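Local coordinates for protein SG7.AF (Anopheles freeborni, PDB 6XL7) that inhibits the alternative pathway of host complement as a mosquito salivary protein, inhibiting the activity of the activated C3-convertase C3bBb, at residues R14-Y25 with V66-F77. Residues are numbered along the deposited sequence; the frame is centred on the assembly and turned at random. Where two conformers were deposited one is given.
Sequences RIDFDETRKSVY and VNDVKETFYAGF. With SO4 (sulfate ion), chain D; SO4 (sulfate ion), chain C; SO4 (sulfate ion), chain B.
Ile15 sets its CG2 methyl against CG1 of Val66 at 3.7 Å, the two branched side chains crossing at about a right angle; compact and apolar, both suit a buried spot. At Asp16 the backbone does the work: its carbonyl O accepts a 2.7 Å bond from Lys70 NZ, and the nitrogen lies in the carbonyl plane. Two bends at the far end of the lysine chain (chi3 64°, chi4 62°) curl the ammonium round to that oxygen, while a water shared with Tyr25 OH also accepts from Lys70 NZ. The broad apolar ring of Phe17 packs against the aliphatic part of the same lysine, CE2 lying 3.4 Å from Lys70 CD. This loop, joining helix 2-13 to helix 23-46 in a mainly helical fold, lies along the end of helix 56-77; it folds through an Asx turn, Asp18 OD1 accepting from Thr20 N, and a type I turn from Asp18 to Arg21. Arg21, extended from CG to NE, lays its guanidinium flat on the Tyr74 ring, planes 9° apart and CZ 3.7 Å from the ring centroid, a cation-pi stack. Its edge forms an end-on salt bridge with the matching two-oxygen carboxylate of Glu71, NH1 to OE2 and NH2 to OE1, each 2.9 Å; NE and NH2 hold a sulfate, probably from the crystallisation liquor. Tyr25 drops as a knob among Lys70, Phe73, Tyr74 and Phe77, its flat ring filling the hole while its OH reaches the water. Tyr74 turns its edge to the tyrosine's face (centroids 4.9 Å apart), and Phe77 offers Tyr25 CB an apolar face. Within this aromatic cluster, Phe73 also stacks on Tyr99 of helix 89-113.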
ATOM      1  N   ARG A  14       4.321  -9.044  -1.038  1.00 17.62           N
ATOM      2  CA  ARG A  14       4.682  -9.087   0.371  0.54 20.48           C
ATOM      3  C   ARG A  14       3.765  -8.240   1.250  1.00 23.30           C
ATOM      4  O   ARG A  14       3.847  -8.347   2.479  1.00 29.24           O
ATOM      5  CB  ARG A  14       6.162  -8.712   0.544  0.54 23.67           C
ATOM      6  CG  ARG A  14       7.124  -9.788   0.025  0.54 25.71           C
ATOM      7  CD  ARG A  14       8.435  -9.210  -0.516  0.54 24.98           C
ATOM      8  NE  ARG A  14       9.391 -10.251  -0.891  0.54 26.41           N
ATOM      9  CZ  ARG A  14      10.580 -10.016  -1.437  0.54 21.70           C
ATOM     10  NH1 ARG A  14      11.387 -11.026  -1.736  0.54 26.38           N
ATOM     11  NH2 ARG A  14      10.965  -8.771  -1.687  0.54 20.25           N
ATOM     12  N   ILE A  15       2.905  -7.414   0.654  1.00 17.20           N
ATOM     13  CA  ILE A  15       1.872  -6.669   1.386  1.00 18.42           C
ATOM     14  C   ILE A  15       0.679  -7.607   1.468  1.00 26.55           C
ATOM     15  O   ILE A  15      -0.150  -7.678   0.559  1.00 26.43           O
ATOM     16  CB  ILE A  15       1.522  -5.352   0.700  1.00 17.53           C
ATOM     17  CG1 ILE A  15       2.701  -4.381   0.775  1.00 19.02           C
ATOM     18  CG2 ILE A  15       0.283  -4.719   1.342  1.00 21.51           C
ATOM     19  CD1 ILE A  15       2.542  -3.145  -0.093  1.00 19.60           C
ATOM     20  N   ASP A  16       0.591  -8.339   2.571  1.00 24.76           N
ATOM     21  CA  ASP A  16      -0.424  -9.367   2.708  1.00 26.89           C
ATOM     22  C   ASP A  16      -1.702  -8.798   3.304  1.00 27.60           C
ATOM     23  O   ASP A  16      -1.704  -7.763   3.975  1.00 23.29           O
ATOM     24  CB  ASP A  16       0.086 -10.517   3.570  1.00 30.06           C
ATOM     25  CG  ASP A  16       0.515 -10.063   4.947  1.00 35.92           C
ATOM     26  OD1 ASP A  16       0.761  -8.850   5.126  1.00 41.37           O
ATOM     27  OD2 ASP A  16       0.613 -10.919   5.850  1.00 53.29           O
ATOM     28  N   PHE A  17      -2.800  -9.495   3.035  1.00 22.38           N
ATOM     29  CA  PHE A  17      -4.107  -9.184   3.587  1.00 18.04           C
ATOM     30  C   PHE A  17      -4.622 -10.408   4.327  1.00 24.13           C
ATOM     31  O   PHE A  17      -4.475 -11.538   3.848  1.00 27.87           O
ATOM     32  CB  PHE A  17      -5.074  -8.811   2.465  1.00 21.75           C
ATOM     33  CG  PHE A  17      -4.661  -7.584   1.702  1.00 19.77           C
ATOM     34  CD1 PHE A  17      -3.802  -7.677   0.622  1.00 22.74           C
ATOM     35  CD2 PHE A  17      -5.121  -6.331   2.073  1.00 17.44           C
ATOM     36  CE1 PHE A  17      -3.419  -6.550  -0.079  1.00 22.45           C
ATOM     37  CE2 PHE A  17      -4.737  -5.200   1.376  1.00 18.56           C
ATOM     38  CZ  PHE A  17      -3.887  -5.305   0.304  1.00 19.51           C
ATOM     39  N   ASP A  18      -5.206 -10.186   5.501  1.00 23.26           N
ATOM     40  CA  ASP A  18      -5.734 -11.273   6.323  1.00 22.55           C
ATOM     41  C   ASP A  18      -7.137 -11.603   5.826  1.00 23.47           C
ATOM     42  O   ASP A  18      -8.100 -10.901   6.137  1.00 22.19           O
ATOM     43  CB  ASP A  18      -5.728 -10.869   7.794  1.00 21.93           C
ATOM     44  CG  ASP A  18      -6.216 -11.982   8.727  1.00 23.83           C
ATOM     45  OD1 ASP A  18      -6.730 -13.012   8.247  1.00 26.12           O
ATOM     46  OD2 ASP A  18      -6.081 -11.821   9.956  1.00 27.48           O
ATOM     47  N   GLU A  19      -7.254 -12.702   5.071  1.00 26.40           N
ATOM     48  CA  GLU A  19      -8.507 -13.068   4.421  1.00 23.50           C
ATOM     49  C   GLU A  19      -9.591 -13.508   5.395  1.00 26.33           C
ATOM     50  O   GLU A  19     -10.735 -13.697   4.971  1.00 30.02           O
ATOM     51  CB  GLU A  19      -8.265 -14.169   3.387  1.00 27.53           C
ATOM     52  CG  GLU A  19      -7.523 -13.695   2.145  1.00 31.71           C
ATOM     53  CD  GLU A  19      -8.320 -12.689   1.336  1.00 33.98           C
ATOM     54  OE1 GLU A  19      -7.726 -11.695   0.875  1.00 35.71           O
ATOM     55  OE2 GLU A  19      -9.541 -12.893   1.160  1.00 39.38           O
ATOM     56  N   THR A  20      -9.275 -13.679   6.679  1.00 25.13           N
ATOM     57  CA  THR A  20     -10.319 -13.957   7.655  1.00 23.88           C
ATOM     58  C   THR A  20     -11.088 -12.706   8.072  1.00 23.62           C
ATOM     59  O   THR A  20     -12.126 -12.828   8.737  1.00 23.96           O
ATOM     60  CB  THR A  20      -9.751 -14.668   8.892  1.00 26.23           C
ATOM     61  OG1 THR A  20      -8.932 -13.762   9.642  1.00 29.50           O
ATOM     62  CG2 THR A  20      -8.922 -15.888   8.487  1.00 26.44           C
ATOM     63  N   ARG A  21     -10.616 -11.519   7.692  1.00 20.68           N
ATOM     64  CA  ARG A  21     -11.288 -10.279   8.045  1.00 19.08           C
ATOM     65  C   ARG A  21     -12.503 -10.050   7.144  1.00 19.42           C
ATOM     66  O   ARG A  21     -12.652 -10.678   6.091  1.00 22.59           O
ATOM     67  CB  ARG A  21     -10.297  -9.118   7.983  1.00 17.18           C
ATOM     68  CG  ARG A  21      -9.204  -9.231   9.043  1.00 16.58           C
ATOM     69  CD  ARG A  21      -8.056  -8.247   8.844  1.00 16.22           C
ATOM     70  NE  ARG A  21      -7.229  -8.215  10.046  1.00 16.80           N
ATOM     71  CZ  ARG A  21      -6.139  -7.467  10.194  1.00 13.79           C
ATOM     72  NH1 ARG A  21      -5.728  -6.685   9.200  1.00 16.07           N
ATOM     73  NH2 ARG A  21      -5.479  -7.497  11.347  1.00 16.59           N
ATOM     74  N   LYS A  22     -13.389  -9.153   7.585  1.00 19.41           N
ATOM     75  CA  LYS A  22     -14.662  -8.954   6.896  1.00 19.10           C
ATOM     76  C   LYS A  22     -14.428  -8.479   5.468  1.00 17.86           C
ATOM     77  O   LYS A  22     -13.558  -7.644   5.211  1.00 16.85           O
ATOM     78  CB  LYS A  22     -15.514  -7.926   7.641  1.00 20.61           C
ATOM     79  CG  LYS A  22     -16.065  -8.391   8.985  1.00 27.56           C
ATOM     80  CD  LYS A  22     -17.235  -9.346   8.810  1.00 34.31           C
ATOM     81  CE  LYS A  22     -17.976  -9.561  10.125  1.00 40.50           C
ATOM     82  NZ  LYS A  22     -19.203 -10.390   9.949  1.00 48.18           N
ATOM     83  N   SER A  23     -15.232  -9.006   4.543  1.00 19.53           N
ATOM     84  CA  SER A  23     -15.040  -8.688   3.127  0.66 22.94           C
ATOM     85  C   SER A  23     -15.208  -7.199   2.849  1.00 19.64           C
ATOM     86  O   SER A  23     -14.518  -6.652   1.978  1.00 18.46           O
ATOM     87  CB  SER A  23     -16.005  -9.509   2.267  0.66 23.38           C
ATOM     88  OG  SER A  23     -15.761 -10.893   2.420  0.66 30.07           O
ATOM     89  N   VAL A  24     -16.116  -6.524   3.549  1.00 18.70           N
ATOM     90  CA  VAL A  24     -16.292  -5.098   3.284  1.00 16.11           C
ATOM     91  C   VAL A  24     -15.014  -4.330   3.610  1.00 15.63           C
ATOM     92  O   VAL A  24     -14.629  -3.401   2.887  1.00 16.77           O
ATOM     93  CB  VAL A  24     -17.538  -4.536   4.000  1.00 18.48           C
ATOM     94  CG1 VAL A  24     -17.378  -4.540   5.521  1.00 17.08           C
ATOM     95  CG2 VAL A  24     -17.857  -3.142   3.483  1.00 21.20           C
ATOM     96  N   TYR A  25     -14.326  -4.721   4.685  1.00 16.03           N
ATOM     97  CA  TYR A  25     -13.044  -4.108   5.005  1.00 14.01           C
ATOM     98  C   TYR A  25     -11.982  -4.484   3.974  1.00 14.55           C
ATOM     99  O   TYR A  25     -11.232  -3.621   3.498  1.00 13.32           O
ATOM    100  CB  TYR A  25     -12.607  -4.483   6.431  1.00 14.22           C
ATOM    101  CG  TYR A  25     -11.110  -4.413   6.566  1.00 12.05           C
ATOM    102  CD1 TYR A  25     -10.468  -3.202   6.807  1.00 11.36           C
ATOM    103  CD2 TYR A  25     -10.326  -5.548   6.382  1.00 13.80           C
ATOM    104  CE1 TYR A  25      -9.080  -3.133   6.870  1.00 12.05           C
ATOM    105  CE2 TYR A  25      -8.947  -5.482   6.436  1.00 12.93           C
ATOM    106  CZ  TYR A  25      -8.338  -4.276   6.685  1.00 11.96           C
ATOM    107  OH  TYR A  25      -6.968  -4.191   6.751  1.00 13.62           O
ATOM    108  N   VAL A  66       3.227   0.296   4.590  1.00 10.75           N
ATOM    109  CA  VAL A  66       1.864  -0.044   4.189  1.00 11.27           C
ATOM    110  C   VAL A  66       1.238  -0.983   5.199  1.00 12.77           C
ATOM    111  O   VAL A  66       0.070  -0.821   5.584  1.00 12.72           O
ATOM    112  CB  VAL A  66       1.844  -0.644   2.772  1.00 14.53           C
ATOM    113  CG1 VAL A  66       0.443  -1.202   2.467  1.00 15.63           C
ATOM    114  CG2 VAL A  66       2.225   0.400   1.770  1.00 15.59           C
ATOM    115  N   ASN A  67       1.997  -1.966   5.678  1.00 11.84           N
ATOM    116  CA  ASN A  67       1.406  -2.879   6.627  0.63 13.01           C
ATOM    117  C   ASN A  67       0.982  -2.159   7.911  1.00 11.95           C
ATOM    118  O   ASN A  67      -0.110  -2.426   8.426  1.00 12.36           O
ATOM    119  CB  ASN A  67       2.259  -4.141   6.792  0.63 16.95           C
ATOM    120  CG  ASN A  67       2.235  -5.019   5.518  0.63 18.41           C
ATOM    121  OD1 ASN A  67       3.268  -5.520   5.057  0.63 18.63           O
ATOM    122  ND2 ASN A  67       1.047  -5.182   4.936  0.63 16.60           N
ATOM    123  N   ASP A  68       1.772  -1.184   8.391  1.00 11.70           N
ATOM    124  CA  ASP A  68       1.386  -0.419   9.580  1.00 11.75           C
ATOM    125  C   ASP A  68       0.168   0.465   9.323  1.00 11.40           C
ATOM    126  O   ASP A  68      -0.735   0.556  10.171  1.00 10.65           O
ATOM    127  CB  ASP A  68       2.559   0.444  10.042  1.00 12.70           C
ATOM    128  CG  ASP A  68       3.753  -0.378  10.494  1.00 14.22           C
ATOM    129  OD1 ASP A  68       3.576  -1.576  10.812  1.00 15.11           O
ATOM    130  OD2 ASP A  68       4.868   0.184  10.569  1.00 14.64           O
ATOM    131  N   VAL A  69       0.132   1.137   8.176  1.00 10.17           N
ATOM    132  CA  VAL A  69      -1.008   1.978   7.820  1.00  9.65           C
ATOM    133  C   VAL A  69      -2.273   1.137   7.685  1.00  9.84           C
ATOM    134  O   VAL A  69      -3.353   1.533   8.144  1.00 10.17           O
ATOM    135  CB  VAL A  69      -0.674   2.781   6.545  1.00  9.43           C
ATOM    136  CG1 VAL A  69      -1.921   3.331   5.879  1.00 10.44           C
ATOM    137  CG2 VAL A  69       0.306   3.901   6.893  1.00  9.81           C
ATOM    138  N   LYS A  70      -2.155  -0.054   7.095  1.00  9.69           N
ATOM    139  CA  LYS A  70      -3.312  -0.922   6.926  1.00 10.02           C
ATOM    140  C   LYS A  70      -3.790  -1.491   8.261  1.00  9.16           C
ATOM    141  O   LYS A  70      -5.002  -1.563   8.500  1.00 10.27           O
ATOM    142  CB  LYS A  70      -2.975  -2.027   5.925  1.00 11.26           C
ATOM    143  CG  LYS A  70      -4.100  -3.014   5.715  1.00 12.51           C
ATOM    144  CD  LYS A  70      -3.953  -3.739   4.392  1.00 15.53           C
ATOM    145  CE  LYS A  70      -2.691  -4.597   4.355  1.00 16.94           C
ATOM    146  NZ  LYS A  70      -2.729  -5.672   5.388  1.00 20.48           N
ATOM    147  N   GLU A  71      -2.874  -1.879   9.158  1.00 10.20           N
ATOM    148  CA  GLU A  71      -3.310  -2.322  10.483  1.00 11.01           C
ATOM    149  C   GLU A  71      -4.043  -1.205  11.214  1.00 10.16           C
ATOM    150  O   GLU A  71      -5.003  -1.459  11.957  1.00 10.61           O
ATOM    151  CB  GLU A  71      -2.130  -2.824  11.317  1.00 11.78           C
ATOM    152  CG  GLU A  71      -1.638  -4.223  10.941  1.00 15.24           C
ATOM    153  CD  GLU A  71      -2.762  -5.245  10.870  1.00 14.78           C
ATOM    154  OE1 GLU A  71      -3.345  -5.573  11.923  1.00 17.07           O
ATOM    155  OE2 GLU A  71      -3.036  -5.723   9.754  1.00 17.66           O
ATOM    156  N   THR A  72      -3.609   0.043  11.011  1.00  9.46           N
ATOM    157  CA  THR A  72      -4.271   1.175  11.650  1.00  9.67           C
ATOM    158  C   THR A  72      -5.686   1.345  11.111  1.00  8.85           C
ATOM    159  O   THR A  72      -6.628   1.569  11.884  1.00  9.33           O
ATOM    160  CB  THR A  72      -3.425   2.437  11.440  1.00  9.16           C
ATOM    161  OG1 THR A  72      -2.137   2.256  12.036  1.00  9.79           O
ATOM    162  CG2 THR A  72      -4.079   3.645  12.083  1.00 10.47           C
ATOM    163  N   PHE A  73      -5.855   1.226   9.791  1.00  8.82           N
ATOM    164  CA  PHE A  73      -7.179   1.237   9.177  1.00  9.21           C
ATOM    165  C   PHE A  73      -8.050   0.129   9.751  1.00  9.26           C
ATOM    166  O   PHE A  73      -9.207   0.366  10.130  1.00  9.77           O
ATOM    167  CB  PHE A  73      -6.991   1.070   7.672  1.00  9.39           C
ATOM    168  CG  PHE A  73      -8.262   1.086   6.873  1.00  9.72           C
ATOM    169  CD1 PHE A  73      -9.313   1.944   7.174  1.00 11.23           C
ATOM    170  CD2 PHE A  73      -8.382   0.257   5.761  1.00 10.09           C
ATOM    171  CE1 PHE A  73     -10.472   1.953   6.394  1.00 11.99           C
ATOM    172  CE2 PHE A  73      -9.522   0.274   4.986  1.00 11.32           C
ATOM    173  CZ  PHE A  73     -10.567   1.120   5.302  1.00 11.05           C
ATOM    174  N   TYR A  74      -7.505  -1.091   9.848  1.00  9.92           N
ATOM    175  CA  TYR A  74      -8.285  -2.196  10.397  1.00 10.69           C
ATOM    176  C   TYR A  74      -8.702  -1.919  11.834  1.00 11.16           C
ATOM    177  O   TYR A  74      -9.832  -2.230  12.228  1.00 10.12           O
ATOM    178  CB  TYR A  74      -7.530  -3.525  10.293  1.00 11.37           C
ATOM    179  CG  TYR A  74      -8.361  -4.672  10.832  1.00 13.50           C
ATOM    180  CD1 TYR A  74      -9.491  -5.099  10.148  1.00 13.19           C
ATOM    181  CD2 TYR A  74      -8.054  -5.289  12.043  1.00 14.05           C
ATOM    182  CE1 TYR A  74     -10.288  -6.122  10.636  1.00 15.16           C
ATOM    183  CE2 TYR A  74      -8.849  -6.331  12.545  1.00 15.12           C
ATOM    184  CZ  TYR A  74      -9.968  -6.731  11.831  1.00 15.01           C
ATOM    185  OH  TYR A  74     -10.771  -7.755  12.308  1.00 18.38           O
ATOM    186  N   ALA A  75      -7.804  -1.342  12.636  1.00 10.52           N
ATOM    187  CA  ALA A  75      -8.157  -0.999  14.006  1.00 10.78           C
ATOM    188  C   ALA A  75      -9.344  -0.042  14.037  1.00  8.84           C
ATOM    189  O   ALA A  75     -10.270  -0.207  14.845  1.00 10.45           O
ATOM    190  CB  ALA A  75      -6.939  -0.392  14.712  1.00 11.58           C
ATOM    191  N   GLY A  76      -9.345   0.962  13.151  1.00  9.09           N
ATOM    192  CA  GLY A  76     -10.449   1.913  13.118  1.00  9.33           C
ATOM    193  C   GLY A  76     -11.759   1.311  12.646  1.00  9.11           C
ATOM    194  O   GLY A  76     -12.832   1.794  13.020  1.00 10.85           O
ATOM    195  N   PHE A  77     -11.693   0.255  11.830  1.00  9.37           N
ATOM    196  CA  PHE A  77     -12.890  -0.460  11.396  1.00  9.93           C
ATOM    197  C   PHE A  77     -13.454  -1.331  12.505  1.00 11.88           C
ATOM    198  O   PHE A  77     -14.681  -1.512  12.592  1.00 12.20           O
ATOM    199  CB  PHE A  77     -12.508  -1.312  10.181  1.00 10.57           C
ATOM    200  CG  PHE A  77     -13.522  -2.372   9.807  1.00 11.68           C
ATOM    201  CD1 PHE A  77     -14.779  -2.024   9.321  1.00 12.58           C
ATOM    202  CD2 PHE A  77     -13.209  -3.719   9.916  1.00 11.86           C
ATOM    203  CE1 PHE A  77     -15.705  -3.001   8.957  1.00 12.72           C
ATOM    204  CE2 PHE A  77     -14.133  -4.697   9.553  1.00 12.53           C
ATOM    205  CZ  PHE A  77     -15.378  -4.338   9.081  1.00 13.33           C
TER
HETATM  206  S   SO4 D 203      -7.355  -9.947  13.419  1.00 34.86           S
HETATM  207  O1  SO4 D 203      -6.967 -11.327  13.708  1.00 39.75           O
HETATM  208  O2  SO4 D 203      -6.155  -9.114  13.359  1.00 31.47           O
HETATM  209  O3  SO4 D 203      -8.227  -9.464  14.485  1.00 30.85           O
HETATM  210  O4  SO4 D 203      -8.068  -9.905  12.143  1.00 24.30           O
HETATM  211  S   SO4 C 202     -17.951 -11.517   5.381  1.00 59.27           S
HETATM  212  O1  SO4 C 202     -18.283 -10.182   5.871  1.00 48.48           O
HETATM  213  O2  SO4 C 202     -16.509 -11.619   5.173  1.00 37.51           O
HETATM  214  O3  SO4 C 202     -18.648 -11.750   4.116  1.00 48.46           O
HETATM  215  O4  SO4 C 202     -18.364 -12.512   6.368  1.00 53.20           O
HETATM  216  S   SO4 B 201       9.979 -14.263  -1.911  1.00 33.91           S
HETATM  217  O1  SO4 B 201      10.014 -15.723  -1.897  1.00 39.98           O
HETATM  218  O2  SO4 B 201      11.157 -13.744  -1.223  1.00 43.77           O
HETATM  219  O3  SO4 B 201       8.780 -13.792  -1.226  1.00 40.34           O
HETATM  220  O4  SO4 B 201       9.980 -13.798  -3.298  1.00 38.12           O
HETATM  221  O   HOH W   1      -5.673  -6.970   6.048  1.00  6.24           O
HETATM  222  O   HOH W   2     -12.981  -8.542  10.702  1.00 14.22           O